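Local coordinates for protein Protease/Reverse transcriptase/ribonuclease H (Eastern chimpanzee simian foamy virus, PDB 7KSF) that copies RNA into DNA and degrades RNA in RNA-DNA hybrids, and carries an aspartic protease that probably cleaves viral polyproteins, at residues K219-T224 against F284-A289. The protein carries 1 engineered substitution. Residues are numbered along the deposited sequence; the frame is centred on the assembly and turned at random.
Sequences KTIPLT and FLNSPA
The F284 ring reaches I221 with its far end, CZ lying 4.1 Å from CG1 of the isoleucine, and the two side chains run at about a right angle; at the ring's edge, in its plane, sits the backbone N of S287. The second flat group, the N286 amide, directs OD1 and ND2 to two different residues of 219-224. Its ND2 is 3.6 Å from the I221 CG2 methyl, whereas OD1 meets the L223 CD2 methyl at 3.9 Å. P222 O stays 4.1 Å from N286 ND2, too far for a hydrogen bond, so the amide contributes here by van der Waals contact.

I221 supplies both branches. Because CG1 stands beside the backbone N (chi1 -83°), it is carried to the phenyl ring, while CG2, anti to that N, turns to L285 and N286. L285 and I221 lie alongside each other, pointing opposite ways, with L285 CD2, whose exact position is doubtful, set against I221 CG2. L223, the centre of an inverse gamma turn, crosses L285 at about a right angle, with L223 CD2 4.1 Å from L285 CG. I221, F284 and N286 are buried, L285 partly so, and L223 is exposed.

F284 and L285 also touch N218 at the end of helix 215-218, and F284 packs on I151. The residues that follow the retroviral LPQG motif thereby lie against the loop between helices 215-218 and 231-237, probably where fingers and palm meet, as in other retroviral reverse transcriptases, just where the chain enters helix 287-299, which leads on to strands 306-308 and 311-316 of the palm sheet.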
loop_
_atom_site.group_PDB
_atom_site.type_symbol
_atom_site.label_atom_id
_atom_site.label_comp_id
_atom_site.label_asym_id
_atom_site.label_seq_id
_atom_site.Cartn_x
_atom_site.Cartn_y
_atom_site.Cartn_z
ATOM N N LYS A 219 0.105 -23.120 16.344
ATOM C CA LYS A 219 -0.675 -24.346 16.477
ATOM C C LYS A 219 -0.821 -24.769 17.935
ATOM O O LYS A 219 -1.772 -25.484 18.271
ATOM C CB LYS A 219 -0.030 -25.475 15.669
ATOM C CG LYS A 219 1.196 -26.079 16.337
ATOM C CD LYS A 219 1.864 -27.121 15.452
ATOM C CE LYS A 219 3.081 -27.720 16.141
ATOM N NZ LYS A 219 3.801 -28.681 15.261
ATOM N N THR A 220 0.101 -24.338 18.798
ATOM C CA THR A 220 0.028 -24.662 20.218
ATOM C C THR A 220 -0.888 -23.697 20.958
ATOM O O THR A 220 -1.783 -24.120 21.697
ATOM C CB THR A 220 1.429 -24.632 20.829
ATOM O OG1 THR A 220 2.171 -25.779 20.395
ATOM C CG2 THR A 220 1.350 -24.621 22.348
ATOM N N ILE A 221 -0.650 -22.397 20.758
ATOM C CA ILE A 221 -1.456 -21.330 21.424
ATOM C C ILE A 221 -2.885 -21.359 20.863
ATOM O O ILE A 221 -3.039 -21.204 19.636
ATOM C CB ILE A 221 -0.798 -19.948 21.236
ATOM C CG1 ILE A 221 0.305 -19.699 22.268
ATOM C CG2 ILE A 221 -1.846 -18.845 21.251
ATOM C CD1 ILE A 221 1.445 -20.685 22.195
ATOM N N PRO A 222 -3.926 -21.552 21.704
ATOM C CA PRO A 222 -5.311 -21.582 21.229
ATOM C C PRO A 222 -5.861 -20.159 21.045
ATOM O O PRO A 222 -5.335 -19.248 21.658
ATOM C CB PRO A 222 -6.041 -22.281 22.385
ATOM C CG PRO A 222 -5.266 -21.855 23.612
ATOM C CD PRO A 222 -3.827 -21.759 23.152
ATOM N N LEU A 223 -6.895 -20.011 20.211
ATOM C CA LEU A 223 -7.513 -18.682 19.950
ATOM C C LEU A 223 -8.397 -18.293 21.141
ATOM O O LEU A 223 -9.610 -18.582 21.094
ATOM C CB LEU A 223 -8.331 -18.758 18.657
ATOM C CG LEU A 223 -7.575 -18.390 17.380
ATOM C CD1 LEU A 223 -8.543 -18.090 16.247
ATOM C CD2 LEU A 223 -6.652 -17.206 17.621
ATOM N N THR A 224 -7.800 -17.667 22.160
ATOM C CA THR A 224 -8.551 -17.241 23.373
ATOM C C THR A 224 -8.334 -15.742 23.608
ATOM O O THR A 224 -7.627 -15.394 24.575
ATOM C CB THR A 224 -8.139 -18.069 24.598
ATOM O OG1 THR A 224 -6.925 -17.521 25.113
ATOM C CG2 THR A 224 -7.945 -19.535 24.281
ATOM N N PHE A 284 3.299 -13.793 15.317
ATOM C CA PHE A 284 2.721 -14.540 16.423
ATOM C C PHE A 284 1.203 -14.634 16.262
ATOM O O PHE A 284 0.584 -13.871 15.516
ATOM C CB PHE A 284 3.081 -13.879 17.758
ATOM C CG PHE A 284 2.574 -14.617 18.967
ATOM C CD1 PHE A 284 1.489 -14.136 19.686
ATOM C CD2 PHE A 284 3.175 -15.791 19.382
ATOM C CE1 PHE A 284 1.020 -14.813 20.796
ATOM C CE2 PHE A 284 2.712 -16.473 20.493
ATOM C CZ PHE A 284 1.633 -15.982 21.203
ATOM N N LEU A 285 0.607 -15.589 16.978
ATOM C CA LEU A 285 -0.810 -15.883 16.792
ATOM C C LEU A 285 -1.694 -14.755 17.321
ATOM O O LEU A 285 -2.606 -14.296 16.628
ATOM C CB LEU A 285 -1.164 -17.207 17.469
ATOM C CG LEU A 285 -2.563 -17.750 17.181
ATOM C CD1 LEU A 285 -2.780 -17.912 15.681
ATOM C CD2 LEU A 285 -2.796 -19.067 17.902
ATOM N N ASN A 286 -1.437 -14.301 18.547
ATOM C CA ASN A 286 -2.305 -13.338 19.214
ATOM C C ASN A 286 -1.778 -11.908 19.179
ATOM O O ASN A 286 -2.439 -11.011 19.712
ATOM C CB ASN A 286 -2.533 -13.755 20.667
ATOM C CG ASN A 286 -3.392 -14.991 20.789
ATOM O OD1 ASN A 286 -4.097 -15.362 19.851
ATOM N ND2 ASN A 286 -3.341 -15.638 21.946
ATOM N N SER A 287 -0.613 -11.672 18.578
ATOM C CA SER A 287 -0.066 -10.316 18.532
ATOM C C SER A 287 -0.971 -9.332 17.801
ATOM O O SER A 287 -1.209 -8.237 18.339
ATOM C CB SER A 287 1.338 -10.344 17.924
ATOM O OG SER A 287 2.276 -10.895 18.829
ATOM N N PRO A 288 -1.504 -9.625 16.606
ATOM C CA PRO A 288 -2.400 -8.648 15.966
ATOM C C PRO A 288 -3.659 -8.364 16.769
ATOM O O PRO A 288 -4.123 -7.217 16.795
ATOM C CB PRO A 288 -2.730 -9.306 14.619
ATOM C CG PRO A 288 -1.607 -10.234 14.367
ATOM C CD PRO A 288 -1.236 -10.766 15.714
ATOM N N ALA A 289 -4.225 -9.378 17.430
ATOM C CA ALA A 289 -5.451 -9.176 18.196
ATOM C C ALA A 289 -5.175 -8.440 19.501
ATOM O O ALA A 289 -5.866 -7.469 19.833
ATOM C CB ALA A 289 -6.122 -10.523 18.469
#